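Local coordinates for penicillin-binding protein (Bacillus halodurans, PDB 3TG9) that probably belongs to the serine beta-lactamase-like penicillin-binding proteins, which are acylated by beta-lactams at an active-site serine, although its own substrate is not established, at residues 170-173 / 174-178; 191-194 / 195-198; 8-11 / 12-16; 206-209 / 210-214. All coordinates share one frame; numbering follows the deposited sequence.

Contact 1 of 4, residues 170-173 / 174-178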
ATOM      1  N   VAL B 170     -23.506  15.225   3.768  1.00 43.84           N
ATOM      2  CA  VAL B 170     -22.295  14.961   2.994  1.00 40.86           C
ATOM      3  C   VAL B 170     -21.404  13.990   3.766  1.00 41.76           C
ATOM      4  O   VAL B 170     -21.733  13.608   4.883  1.00 43.21           O
ATOM      5  CB  VAL B 170     -21.523  16.257   2.684  1.00 40.49           C
ATOM      6  CG1 VAL B 170     -22.248  17.067   1.612  1.00 39.84           C
ATOM      7  CG2 VAL B 170     -21.318  17.091   3.956  1.00 39.83           C
ATOM      8  N   THR B 171     -20.290  13.571   3.173  1.00 42.77           N
ATOM      9  CA  THR B 171     -19.379  12.665   3.875  1.00 37.40           C
ATOM     10  C   THR B 171     -18.595  13.456   4.904  1.00 37.56           C
ATOM     11  O   THR B 171     -18.461  14.669   4.776  1.00 33.28           O
ATOM     12  CB  THR B 171     -18.382  11.966   2.925  1.00 37.23           C
ATOM     13  OG1 THR B 171     -17.564  12.947   2.273  1.00 38.41           O
ATOM     14  CG2 THR B 171     -19.124  11.133   1.876  1.00 37.99           C
ATOM     15  N   PHE B 172     -18.076  12.769   5.918  1.00 33.88           N
ATOM     16  CA  PHE B 172     -17.279  13.434   6.934  1.00 34.14           C
ATOM     17  C   PHE B 172     -16.141  14.236   6.315  1.00 33.74           C
ATOM     18  O   PHE B 172     -15.974  15.422   6.606  1.00 32.34           O
ATOM     19  CB  PHE B 172     -16.720  12.442   7.953  1.00 31.45           C
ATOM     20  CG  PHE B 172     -15.815  13.083   8.963  1.00 33.36           C
ATOM     21  CD1 PHE B 172     -16.341  13.842   9.999  1.00 29.79           C
ATOM     22  CD2 PHE B 172     -14.439  12.958   8.860  1.00 32.26           C
ATOM     23  CE1 PHE B 172     -15.509  14.449  10.924  1.00 30.84           C
ATOM     24  CE2 PHE B 172     -13.600  13.571   9.780  1.00 31.94           C
ATOM     25  CZ  PHE B 172     -14.137  14.317  10.814  1.00 29.12           C
ATOM     26  N   GLN B 173     -15.373  13.576   5.457  1.00 31.99           N
ATOM     27  CA  GLN B 173     -14.242  14.186   4.762  1.00 31.14           C
ATOM     28  C   GLN B 173     -14.644  15.423   3.955  1.00 36.45           C
ATOM     29  O   GLN B 173     -13.955  16.457   3.977  1.00 35.60           O
ATOM     30  CB  GLN B 173     -13.573  13.147   3.850  1.00 29.19           C
ATOM     31  CG  GLN B 173     -12.980  11.935   4.595  1.00 30.17           C
ATOM     32  CD  GLN B 173     -14.020  10.900   5.030  1.00 33.64           C
ATOM     33  OE1 GLN B 173     -15.211  11.035   4.745  1.00 35.44           O
ATOM     34  NE2 GLN B 173     -13.562   9.847   5.716  1.00 34.52           N
ATOM     35  N   GLU B 174     -15.760  15.312   3.244  1.00 32.86           N
ATOM     36  CA  GLU B 174     -16.292  16.431   2.485  1.00 38.07           C
ATOM     37  C   GLU B 174     -16.605  17.608   3.403  1.00 36.35           C
ATOM     38  O   GLU B 174     -16.271  18.753   3.092  1.00 36.75           O
ATOM     39  CB  GLU B 174     -17.549  16.016   1.720  1.00 37.03           C
ATOM     40  CG  GLU B 174     -17.267  15.313   0.410  1.00 42.77           C
ATOM     41  CD  GLU B 174     -18.514  14.702  -0.199  1.00 44.11           C
ATOM     42  OE1 GLU B 174     -19.510  14.513   0.529  1.00 44.69           O
ATOM     43  OE2 GLU B 174     -18.491  14.393  -1.407  1.00 49.58           O
ATOM     44  N   TYR B 175     -17.246  17.325   4.534  1.00 35.48           N
ATOM     45  CA  TYR B 175     -17.595  18.383   5.469  1.00 36.71           C
ATOM     46  C   TYR B 175     -16.347  19.129   5.947  1.00 36.63           C
ATOM     47  O   TYR B 175     -16.287  20.360   5.891  1.00 36.95           O
ATOM     48  CB  TYR B 175     -18.391  17.852   6.665  1.00 39.81           C
ATOM     49  CG  TYR B 175     -18.886  18.981   7.555  1.00 39.26           C
ATOM     50  CD1 TYR B 175     -20.187  19.460   7.444  1.00 40.70           C
ATOM     51  CD2 TYR B 175     -18.039  19.599   8.469  1.00 38.69           C
ATOM     52  CE1 TYR B 175     -20.639  20.511   8.230  1.00 39.99           C
ATOM     53  CE2 TYR B 175     -18.485  20.653   9.264  1.00 38.24           C
ATOM     54  CZ  TYR B 175     -19.787  21.101   9.140  1.00 38.19           C
ATOM     55  OH  TYR B 175     -20.244  22.146   9.922  1.00 44.83           O
ATOM     56  N   VAL B 176     -15.346  18.382   6.398  1.00 34.95           N
ATOM     57  CA  VAL B 176     -14.168  18.994   7.003  1.00 35.26           C
ATOM     58  C   VAL B 176     -13.335  19.786   6.003  1.00 36.06           C
ATOM     59  O   VAL B 176     -12.911  20.906   6.287  1.00 35.38           O
ATOM     60  CB  VAL B 176     -13.287  17.952   7.722  1.00 33.55           C
ATOM     61  CG1 VAL B 176     -11.976  18.577   8.171  1.00 31.72           C
ATOM     62  CG2 VAL B 176     -14.032  17.367   8.915  1.00 30.31           C
ATOM     63  N   GLU B 177     -13.096  19.202   4.835  1.00 36.57           N
ATOM     64  CA  GLU B 177     -12.315  19.867   3.798  1.00 34.84           C
ATOM     65  C   GLU B 177     -12.991  21.176   3.361  1.00 39.58           C
ATOM     66  O   GLU B 177     -12.323  22.155   3.004  1.00 39.91           O
ATOM     67  CB  GLU B 177     -12.085  18.905   2.610  1.00 40.74           C
ATOM     68  CG  GLU B 177     -11.382  17.600   3.044  1.00 38.54           C
ATOM     69  CD  GLU B 177     -11.122  16.606   1.911  1.00 40.30           C
ATOM     70  OE1 GLU B 177     -11.959  16.493   0.985  1.00 45.50           O
ATOM     71  OE2 GLU B 177     -10.081  15.909   1.963  1.00 32.56           O
ATOM     72  N   ALA B 178     -14.319  21.198   3.422  1.00 37.83           N
ATOM     73  CA  ALA B 178     -15.086  22.371   3.017  1.00 37.66           C
ATOM     74  C   ALA B 178     -15.260  23.388   4.156  1.00 38.44           C
ATOM     75  O   ALA B 178     -14.991  24.576   3.987  1.00 41.64           O
ATOM     76  CB  ALA B 178     -16.445  21.941   2.476  1.00 35.03           C
TER
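T171 and E174 face each other across the first turn of helix 172-182 and exchange a bond in each direction. The threonine hydroxyl sits between its own backbone N and carbonyl carbon (chi1 61°), which turns OG1 toward the amides that begin the helix, and OG1 accepts from E174 N at 3.1 Å. In return the glutamate chain, extended beyond CG, folds back over the threonine so that OE1 takes T171 N at 2.9 Å. That bond is almost straight, 175° at the hydrogen, and reaches OE1 on its anti side, somewhat out of the carboxylate plane. V170 adds an apolar flank: its CB lies 3.4 Å from E174 OE1, and its CG2 approaches the Y175 ring at the edge. On the buried side, F172 swings its ring over V176, with CG anti to the backbone N (chi1 176°). V176 CG2 stands over one ring face, 3.9 Å from the centroid and displaced toward the rim, as a CH-pi contact. F172 also packs on T61 of helix 58-70, while Y175 OH is hydrogen-bonded to Q67 of that helix, so the capped turn is packed against a neighbouring helix. Behind the cap the regular i to i+4 ladder begins with Y175 N on T171 O, 2.9 Å. Reciprocal bonds between residues N-cap and N3 make this a classic capping box.

Contact 2 of 4, residues 191-194 / 195-198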
ATOM      1  N   TYR B 191      -8.023  14.349   3.424  1.00 27.29           N
ATOM      2  CA  TYR B 191      -8.105  12.968   3.849  1.00 28.89           C
ATOM      3  C   TYR B 191      -7.705  12.113   2.662  1.00 27.94           C
ATOM      4  O   TYR B 191      -8.552  11.639   1.904  1.00 28.92           O
ATOM      5  CB  TYR B 191      -9.515  12.656   4.350  1.00 27.92           C
ATOM      6  CG  TYR B 191      -9.843  13.417   5.615  1.00 29.18           C
ATOM      7  CD1 TYR B 191      -9.807  12.786   6.846  1.00 25.79           C
ATOM      8  CD2 TYR B 191     -10.156  14.773   5.581  1.00 29.94           C
ATOM      9  CE1 TYR B 191     -10.088  13.467   8.009  1.00 28.46           C
ATOM     10  CE2 TYR B 191     -10.442  15.468   6.756  1.00 31.10           C
ATOM     11  CZ  TYR B 191     -10.404  14.802   7.964  1.00 27.06           C
ATOM     12  OH  TYR B 191     -10.667  15.457   9.146  1.00 28.35           O
ATOM     13  N   PHE B 192      -6.396  11.970   2.479  1.00 27.37           N
ATOM     14  CA  PHE B 192      -5.853  11.240   1.344  1.00 26.44           C
ATOM     15  C   PHE B 192      -5.902   9.747   1.625  1.00 28.70           C
ATOM     16  O   PHE B 192      -5.783   9.319   2.778  1.00 24.87           O
ATOM     17  CB  PHE B 192      -4.402  11.649   1.059  1.00 25.18           C
ATOM     18  CG  PHE B 192      -4.201  13.127   0.902  1.00 28.86           C
ATOM     19  CD1 PHE B 192      -5.181  13.913   0.322  1.00 28.54           C
ATOM     20  CD2 PHE B 192      -3.021  13.726   1.319  1.00 26.21           C
ATOM     21  CE1 PHE B 192      -4.996  15.275   0.173  1.00 29.91           C
ATOM     22  CE2 PHE B 192      -2.829  15.088   1.177  1.00 28.96           C
ATOM     23  CZ  PHE B 192      -3.814  15.864   0.605  1.00 30.01           C
ATOM     24  N   ALA B 193      -6.076   8.965   0.563  1.00 24.57           N
ATOM     25  CA  ALA B 193      -6.078   7.512   0.657  1.00 26.92           C
ATOM     26  C   ALA B 193      -4.753   7.003   0.124  1.00 27.40           C
ATOM     27  O   ALA B 193      -4.179   7.604  -0.776  1.00 24.82           O
ATOM     28  CB  ALA B 193      -7.232   6.927  -0.141  1.00 27.55           C
ATOM     29  N   PHE B 194      -4.273   5.896   0.686  1.00 25.40           N
ATOM     30  CA  PHE B 194      -2.955   5.375   0.352  1.00 23.92           C
ATOM     31  C   PHE B 194      -2.827   5.040  -1.132  1.00 25.98           C
ATOM     32  O   PHE B 194      -1.741   5.143  -1.705  1.00 26.63           O
ATOM     33  CB  PHE B 194      -2.649   4.113   1.173  1.00 28.07           C
ATOM     34  CG  PHE B 194      -2.310   4.376   2.616  1.00 31.79           C
ATOM     35  CD1 PHE B 194      -1.295   5.267   2.959  1.00 31.12           C
ATOM     36  CD2 PHE B 194      -2.986   3.710   3.633  1.00 25.87           C
ATOM     37  CE1 PHE B 194      -0.980   5.501   4.285  1.00 27.21           C
ATOM     38  CE2 PHE B 194      -2.670   3.933   4.958  1.00 29.28           C
ATOM     39  CZ  PHE B 194      -1.667   4.831   5.290  1.00 27.36           C
ATOM     40  N   ASP B 195      -3.927   4.617  -1.752  1.00 24.54           N
ATOM     41  CA  ASP B 195      -3.860   4.112  -3.126  1.00 27.80           C
ATOM     42  C   ASP B 195      -4.071   5.247  -4.120  1.00 28.90           C
ATOM     43  O   ASP B 195      -4.040   5.042  -5.333  1.00 25.52           O
ATOM     44  CB  ASP B 195      -4.845   2.956  -3.360  1.00 22.71           C
ATOM     45  CG  ASP B 195      -6.275   3.323  -3.003  1.00 26.03           C
ATOM     46  OD1 ASP B 195      -6.477   4.199  -2.136  1.00 26.28           O
ATOM     47  OD2 ASP B 195      -7.202   2.738  -3.588  1.00 29.28           O
ATOM     48  N   THR B 196      -4.259   6.453  -3.590  1.00 28.47           N
ATOM     49  CA  THR B 196      -4.377   7.639  -4.424  1.00 28.11           C
ATOM     50  C   THR B 196      -3.604   8.802  -3.810  1.00 29.80           C
ATOM     51  O   THR B 196      -4.019   9.952  -3.908  1.00 26.93           O
ATOM     52  CB  THR B 196      -5.854   8.048  -4.653  1.00 28.70           C
ATOM     53  OG1 THR B 196      -6.488   8.298  -3.395  1.00 31.41           O
ATOM     54  CG2 THR B 196      -6.625   6.936  -5.371  1.00 27.33           C
ATOM     55  N   LEU B 197      -2.467   8.498  -3.190  1.00 30.23           N
ATOM     56  CA  LEU B 197      -1.651   9.538  -2.566  1.00 30.40           C
ATOM     57  C   LEU B 197      -1.202  10.599  -3.577  1.00 29.50           C
ATOM     58  O   LEU B 197      -0.615  10.277  -4.610  1.00 29.34           O
ATOM     59  CB  LEU B 197      -0.422   8.936  -1.879  1.00 27.36           C
ATOM     60  CG  LEU B 197      -0.540   8.405  -0.450  1.00 32.76           C
ATOM     61  CD1 LEU B 197       0.849   8.158   0.095  1.00 28.95           C
ATOM     62  CD2 LEU B 197      -1.302   9.377   0.454  1.00 27.72           C
ATOM     63  N   PRO B 198      -1.459  11.880  -3.267  1.00 28.38           N
ATOM     64  CA  PRO B 198      -1.071  12.948  -4.189  1.00 28.51           C
ATOM     65  C   PRO B 198       0.396  13.303  -3.989  1.00 25.89           C
ATOM     66  O   PRO B 198       1.044  12.746  -3.101  1.00 26.39           O
ATOM     67  CB  PRO B 198      -1.975  14.116  -3.783  1.00 33.38           C
ATOM     68  CG  PRO B 198      -2.822  13.601  -2.603  1.00 35.49           C
ATOM     69  CD  PRO B 198      -2.126  12.407  -2.067  1.00 28.30           C
TER
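A193 O accepts from T196 N at 3.0 Å, closing a tight turn in the loop between helix 172-182 and strand 205-207, with the donor well above the carbonyl plane rather than on a lone pair. This i to i+3 bond closes a four-residue beta turn, A193 to T196, with F194 and D195 at backbone angles near those of type I. It reverses the chain enough for the residues just beyond it to fold back on F192. L197 CD2 reaches F192 CB at 3.9 Å, while its CG lies 3.7 Å from F194 O. A193 CB is approached by D195 OD1 at 3.5 Å and by T196 OG1. The D195 carboxylate is steered there by a CG placed between backbone N and carbonyl carbon (chi1 55°), and its OD1 forms a salt bridge with R128, tying the turn to another loop. The turn also meets the second subunit: D195 O accepts from T215 OG1 and T196 packs on W213, both of that subunit. F192 also meets the ring of Y231 in strand 231-232. The proline ring rests on one face of F192 in a CH-pi contact, P198 CG standing 3.7 Å from the ring centroid and only 7° off the ring normal.

Contact 3 of 4, residues 8-11 / 12-16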
ATOM      1  N   HIS B   8      16.339  23.325  13.154  1.00 53.21           N
ATOM      2  CA  HIS B   8      17.146  22.337  12.441  1.00 49.96           C
ATOM      3  C   HIS B   8      18.017  21.527  13.399  1.00 58.86           C
ATOM      4  O   HIS B   8      18.112  20.292  13.296  1.00 54.47           O
ATOM      5  CB  HIS B   8      18.009  23.018  11.380  1.00 54.48           C
ATOM      6  CG  HIS B   8      17.225  23.819  10.388  1.00 53.36           C
ATOM      7  ND1 HIS B   8      16.930  23.359   9.121  1.00 56.18           N
ATOM      8  CD2 HIS B   8      16.676  25.055  10.477  1.00 52.86           C
ATOM      9  CE1 HIS B   8      16.231  24.276   8.473  1.00 55.54           C
ATOM     10  NE2 HIS B   8      16.065  25.316   9.272  1.00 50.05           N
ATOM     11  N   THR B   9      18.652  22.234  14.328  1.00 56.86           N
ATOM     12  CA  THR B   9      19.534  21.616  15.304  1.00 53.20           C
ATOM     13  C   THR B   9      18.741  20.690  16.206  1.00 53.29           C
ATOM     14  O   THR B   9      19.200  19.602  16.568  1.00 52.92           O
ATOM     15  CB  THR B   9      20.214  22.676  16.179  1.00 59.74           C
ATOM     16  OG1 THR B   9      20.849  23.651  15.342  1.00 59.64           O
ATOM     17  CG2 THR B   9      21.244  22.029  17.086  1.00 55.45           C
ATOM     18  N   ILE B  10      17.545  21.134  16.572  1.00 53.14           N
ATOM     19  CA  ILE B  10      16.672  20.339  17.426  1.00 54.07           C
ATOM     20  C   ILE B  10      16.346  19.005  16.755  1.00 50.95           C
ATOM     21  O   ILE B  10      16.503  17.933  17.350  1.00 54.82           O
ATOM     22  CB  ILE B  10      15.374  21.101  17.768  1.00 48.98           C
ATOM     23  CG1 ILE B  10      15.673  22.257  18.732  1.00 55.09           C
ATOM     24  CG2 ILE B  10      14.346  20.157  18.377  1.00 44.50           C
ATOM     25  CD1 ILE B  10      14.591  23.330  18.781  1.00 48.16           C
ATOM     26  N   MET B  11      15.908  19.076  15.506  1.00 50.48           N
ATOM     27  CA  MET B  11      15.541  17.872  14.760  1.00 57.29           C
ATOM     28  C   MET B  11      16.732  16.969  14.455  1.00 51.70           C
ATOM     29  O   MET B  11      16.621  15.738  14.496  1.00 48.34           O
ATOM     30  CB  MET B  11      14.770  18.248  13.496  1.00 49.45           C
ATOM     31  CG  MET B  11      13.358  18.681  13.834  1.00 50.09           C
ATOM     32  SD  MET B  11      12.382  19.207  12.442  1.00 54.61           S
ATOM     33  CE  MET B  11      12.167  17.627  11.599  1.00 42.41           C
ATOM     34  N   GLU B  12      17.874  17.590  14.180  1.00 54.53           N
ATOM     35  CA  GLU B  12      19.105  16.860  13.916  1.00 56.02           C
ATOM     36  C   GLU B  12      19.533  16.094  15.154  1.00 57.96           C
ATOM     37  O   GLU B  12      19.961  14.944  15.069  1.00 56.46           O
ATOM     38  CB  GLU B  12      20.207  17.830  13.489  1.00 60.00           C
ATOM     39  CG  GLU B  12      21.233  17.234  12.538  1.00 65.73           C
ATOM     40  CD  GLU B  12      21.650  18.220  11.455  1.00 77.09           C
ATOM     41  OE1 GLU B  12      21.245  19.403  11.544  1.00 74.81           O
ATOM     42  OE2 GLU B  12      22.372  17.816  10.513  1.00 74.61           O
ATOM     43  N   ASP B  13      19.403  16.739  16.310  1.00 57.92           N
ATOM     44  CA  ASP B  13      19.814  16.140  17.573  1.00 56.04           C
ATOM     45  C   ASP B  13      18.896  14.994  17.977  1.00 57.13           C
ATOM     46  O   ASP B  13      19.340  13.995  18.556  1.00 54.71           O
ATOM     47  CB  ASP B  13      19.863  17.205  18.673  1.00 62.87           C
ATOM     48  CG  ASP B  13      21.000  18.197  18.473  1.00 66.15           C
ATOM     49  OD1 ASP B  13      22.103  17.769  18.065  1.00 66.14           O
ATOM     50  OD2 ASP B  13      20.791  19.405  18.723  1.00 63.81           O
ATOM     51  N   TRP B  14      17.615  15.136  17.667  1.00 55.76           N
ATOM     52  CA  TRP B  14      16.655  14.088  17.984  1.00 53.78           C
ATOM     53  C   TRP B  14      16.441  13.137  16.810  1.00 54.22           C
ATOM     54  O   TRP B  14      15.625  12.216  16.891  1.00 51.52           O
ATOM     55  CB  TRP B  14      15.331  14.698  18.443  1.00 55.19           C
ATOM     56  CG  TRP B  14      15.450  15.382  19.764  1.00 54.75           C
ATOM     57  CD1 TRP B  14      15.563  16.726  19.990  1.00 49.87           C
ATOM     58  CD2 TRP B  14      15.491  14.754  21.053  1.00 52.05           C
ATOM     59  NE1 TRP B  14      15.658  16.971  21.341  1.00 48.63           N
ATOM     60  CE2 TRP B  14      15.616  15.777  22.013  1.00 47.83           C
ATOM     61  CE3 TRP B  14      15.425  13.424  21.484  1.00 51.72           C
ATOM     62  CZ2 TRP B  14      15.679  15.515  23.378  1.00 50.76           C
ATOM     63  CZ3 TRP B  14      15.487  13.163  22.842  1.00 55.60           C
ATOM     64  CH2 TRP B  14      15.613  14.204  23.773  1.00 56.42           C
ATOM     65  N   LYS B  15      17.190  13.359  15.732  1.00 55.19           N
ATOM     66  CA  LYS B  15      17.096  12.530  14.533  1.00 54.61           C
ATOM     67  C   LYS B  15      15.643  12.380  14.092  1.00 49.80           C
ATOM     68  O   LYS B  15      15.142  11.259  13.963  1.00 47.94           O
ATOM     69  CB  LYS B  15      17.697  11.141  14.780  1.00 54.35           C
ATOM     70  CG  LYS B  15      19.023  11.134  15.523  1.00 58.98           C
ATOM     71  CD  LYS B  15      20.101  11.875  14.758  1.00 61.31           C
ATOM     72  CE  LYS B  15      21.382  11.974  15.578  1.00 69.56           C
ATOM     73  NZ  LYS B  15      22.433  12.769  14.876  1.00 75.39           N
ATOM     74  N   LEU B  16      14.967  13.503  13.867  1.00 47.35           N
ATOM     75  CA  LEU B  16      13.552  13.462  13.519  1.00 44.90           C
ATOM     76  C   LEU B  16      13.329  13.684  12.037  1.00 45.30           C
ATOM     77  O   LEU B  16      13.648  14.754  11.511  1.00 46.43           O
ATOM     78  CB  LEU B  16      12.745  14.495  14.316  1.00 47.96           C
ATOM     79  CG  LEU B  16      11.227  14.427  14.085  1.00 41.79           C
ATOM     80  CD1 LEU B  16      10.654  13.161  14.698  1.00 36.07           C
ATOM     81  CD2 LEU B  16      10.524  15.644  14.652  1.00 41.09           C
TER
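M11 reaches forward to L16 around the end of helix 7-13, and its side chain can be followed atom by atom. CB lies close to the backbone, 3.2 Å from E12 N. CG then stands anti to the carbonyl carbon, and the chain runs on extended through SD before bending at chi3 (69°). That bend brings the terminal CE to L16, 3.2 Å from its O and 4.0 Å from its CD2. The leucine meets this methyl with CD2 and goes on to touch V312 and A314 of strand 308-314; M11 itself also packs on L34 of strand 30-34. At the preceding residue, I10 CG2 approaches W14 CD1 at 4.0 Å. The carbonyl oxygen of I10 lies near the indole plane, at the ring edge. I10 and W14 both reach helix 320-330, so the helix end packs against that helix as well as strands 30-34 and 308-314. T9 and D13 run alongside each other, T9 CG2 3.1 Å from D13 OD2. Ordinary helical bonds run as far as W14 N on I10 O. The next step is wider: L16 N binds M11 O at 2.9 Å, while K15 N makes a weak bond to E12 O, 3.3 Å. With K15 at positive phi as C-prime, this is the Schellman motif that ends a helix.

Contact 4 of 4, residues 206-209 / 210-214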
ATOM      1  N   ILE B 206       7.824   2.371   9.334  1.00 27.89           N
ATOM      2  CA  ILE B 206       7.809   1.552  10.532  1.00 32.37           C
ATOM      3  C   ILE B 206       9.139   0.828  10.647  1.00 38.63           C
ATOM      4  O   ILE B 206       9.549   0.121   9.722  1.00 37.25           O
ATOM      5  CB  ILE B 206       6.716   0.463  10.465  1.00 29.92           C
ATOM      6  CG1 ILE B 206       5.342   1.062  10.154  1.00 27.50           C
ATOM      7  CG2 ILE B 206       6.687  -0.331  11.758  1.00 29.97           C
ATOM      8  CD1 ILE B 206       4.250   0.007   9.944  1.00 26.49           C
ATOM      9  N   ASP B 207       9.809   0.992  11.782  1.00 35.75           N
ATOM     10  CA  ASP B 207      11.070   0.306  12.021  1.00 38.52           C
ATOM     11  C   ASP B 207      10.836  -0.904  12.904  1.00 40.45           C
ATOM     12  O   ASP B 207      10.163  -0.808  13.935  1.00 44.62           O
ATOM     13  CB  ASP B 207      12.094   1.277  12.601  1.00 42.53           C
ATOM     14  CG  ASP B 207      12.606   2.248  11.557  1.00 37.40           C
ATOM     15  OD1 ASP B 207      13.305   1.801  10.621  1.00 46.86           O
ATOM     16  OD2 ASP B 207      12.296   3.454  11.644  1.00 45.11           O
ATOM     17  N   LEU B 208      11.371  -2.045  12.485  1.00 42.52           N
ATOM     18  CA  LEU B 208      10.934  -3.318  13.043  1.00 42.67           C
ATOM     19  C   LEU B 208      11.943  -3.974  13.971  1.00 42.37           C
ATOM     20  O   LEU B 208      13.148  -3.734  13.870  1.00 41.89           O
ATOM     21  CB  LEU B 208      10.561  -4.277  11.916  1.00 46.02           C
ATOM     22  CG  LEU B 208       9.302  -3.865  11.159  1.00 47.81           C
ATOM     23  CD1 LEU B 208       9.207  -4.569   9.815  1.00 43.71           C
ATOM     24  CD2 LEU B 208       8.067  -4.130  12.020  1.00 42.35           C
ATOM     25  N   GLU B 209      11.430  -4.814  14.868  1.00 43.99           N
ATOM     26  CA  GLU B 209      12.256  -5.587  15.794  1.00 45.97           C
ATOM     27  C   GLU B 209      13.378  -6.361  15.088  1.00 48.38           C
ATOM     28  O   GLU B 209      14.358  -6.753  15.719  1.00 45.48           O
ATOM     29  CB  GLU B 209      11.377  -6.560  16.598  1.00 44.91           C
ATOM     30  CG  GLU B 209      12.102  -7.294  17.734  1.00 43.64           C
ATOM     31  CD  GLU B 209      11.160  -8.080  18.640  1.00 38.57           C
ATOM     32  OE1 GLU B 209      10.701  -9.171  18.222  1.00 41.73           O
ATOM     33  OE2 GLU B 209      10.886  -7.606  19.770  1.00 30.75           O
ATOM     34  N   ASP B 210      13.244  -6.577  13.783  1.00 49.51           N
ATOM     35  CA  ASP B 210      14.253  -7.343  13.059  1.00 46.97           C
ATOM     36  C   ASP B 210      15.317  -6.488  12.352  1.00 47.95           C
ATOM     37  O   ASP B 210      16.183  -7.025  11.662  1.00 52.74           O
ATOM     38  CB  ASP B 210      13.591  -8.323  12.083  1.00 52.92           C
ATOM     39  CG  ASP B 210      12.830  -7.620  10.969  1.00 53.40           C
ATOM     40  OD1 ASP B 210      13.359  -6.637  10.410  1.00 54.61           O
ATOM     41  OD2 ASP B 210      11.710  -8.066  10.641  1.00 52.80           O
ATOM     42  N   GLY B 211      15.265  -5.169  12.525  1.00 45.74           N
ATOM     43  CA  GLY B 211      16.262  -4.298  11.922  1.00 45.21           C
ATOM     44  C   GLY B 211      15.832  -3.632  10.626  1.00 50.41           C
ATOM     45  O   GLY B 211      16.401  -2.607  10.237  1.00 54.56           O
ATOM     46  N   SER B 212      14.829  -4.201   9.957  1.00 49.04           N
ATOM     47  CA  SER B 212      14.366  -3.673   8.670  1.00 49.86           C
ATOM     48  C   SER B 212      13.249  -2.642   8.812  1.00 47.41           C
ATOM     49  O   SER B 212      12.646  -2.509   9.884  1.00 43.99           O
ATOM     50  CB  SER B 212      13.864  -4.814   7.792  1.00 49.19           C
ATOM     51  OG  SER B 212      12.683  -5.390   8.334  1.00 44.99           O
ATOM     52  N   TRP B 213      12.972  -1.919   7.727  1.00 46.79           N
ATOM     53  CA  TRP B 213      11.790  -1.061   7.689  1.00 40.55           C
ATOM     54  C   TRP B 213      10.690  -1.503   6.726  1.00 42.31           C
ATOM     55  O   TRP B 213      10.893  -2.362   5.865  1.00 41.89           O
ATOM     56  CB  TRP B 213      12.136   0.421   7.494  1.00 38.19           C
ATOM     57  CG  TRP B 213      12.768   0.874   6.186  1.00 51.27           C
ATOM     58  CD1 TRP B 213      14.031   1.375   6.030  1.00 52.51           C
ATOM     59  CD2 TRP B 213      12.148   0.958   4.887  1.00 46.90           C
ATOM     60  NE1 TRP B 213      14.247   1.731   4.718  1.00 44.09           N
ATOM     61  CE2 TRP B 213      13.108   1.490   3.998  1.00 47.84           C
ATOM     62  CE3 TRP B 213      10.885   0.620   4.388  1.00 41.26           C
ATOM     63  CZ2 TRP B 213      12.847   1.684   2.636  1.00 54.13           C
ATOM     64  CZ3 TRP B 213      10.626   0.817   3.037  1.00 41.88           C
ATOM     65  CH2 TRP B 213      11.604   1.339   2.176  1.00 50.26           C
ATOM     66  N   LYS B 214       9.512  -0.923   6.903  1.00 32.24           N
ATOM     67  CA  LYS B 214       8.425  -1.092   5.955  1.00 35.02           C
ATOM     68  C   LYS B 214       7.549   0.139   6.041  1.00 33.05           C
ATOM     69  O   LYS B 214       7.639   0.892   7.003  1.00 33.36           O
ATOM     70  CB  LYS B 214       7.626  -2.366   6.241  1.00 30.74           C
ATOM     71  CG  LYS B 214       6.735  -2.316   7.473  1.00 33.87           C
ATOM     72  CD  LYS B 214       6.029  -3.652   7.680  1.00 27.55           C
ATOM     73  CE  LYS B 214       5.036  -3.589   8.841  1.00 32.44           C
ATOM     74  NZ  LYS B 214       4.250  -4.854   8.952  1.00 31.81           N
TER
HETATM   75  O   HOH W   1      14.395  -1.973  12.805  1.00 39.12           O
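L208 lays its CD1 across the aliphatic chain of K214, 3.9 Å from CD, the two side chains meeting at about a right angle. I206, on the same face of the hairpin as K214, meets the lysine further out, its CD1 3.8 Å from K214 CE. The lysine chain is extended beyond CG, and NZ ends in a salt bridge to E116. Beneath these side chains runs a two-stranded antiparallel hairpin in which I206 and K214 form a hydrogen-bonded pair: I206 N gives to K214 O at 2.8 Å and K214 N returns a bond to I206 O. D207 and W213 make the non-hydrogen-bonded pair on the other face, where the indole makes a cation-pi interaction with R39. Toward the tip L208 N bonds S212 O at 2.9 Å, and a type I turn from L208 to G211 closes the end, G211 N bonding L208 O. G211 takes positive phi (99°), a conformation readily adopted by glycine. Just past the turn, S212 supplies two donors to D210 OD1: its N at 2.9 Å, in an Asx turn, and its OG on the syn lone pair. Together they hold the carboxylate in a fixed orientation, and donors on one carboxylate oxygen, chiefly the S212 amide, would tend to stabilise its negative charge at this surface tip.

How the contacts relate
Contacts 1 and 2 are the pair that touch: E177 OE2 meets Y191 N at 3.0 Å, a probable hydrogen bond, and the Y191 hydroxyl packs against F172 and V176 while its CB lies against Q173 CG, so the capped helix start is tied to the loop holding the turn. Contacts 2 and 4 are about 23 Å apart between centres, yet both face the second subunit; D195 of one chain lies against W213 and K214 of the other. Contact 3, about 35 Å from contact 1 between centres, is on the opposite side of the chain's centre. The probable active site, with the SxxK pattern S55 and K58, lies at the start of helix 58-70, the helix on which contact 1 packs.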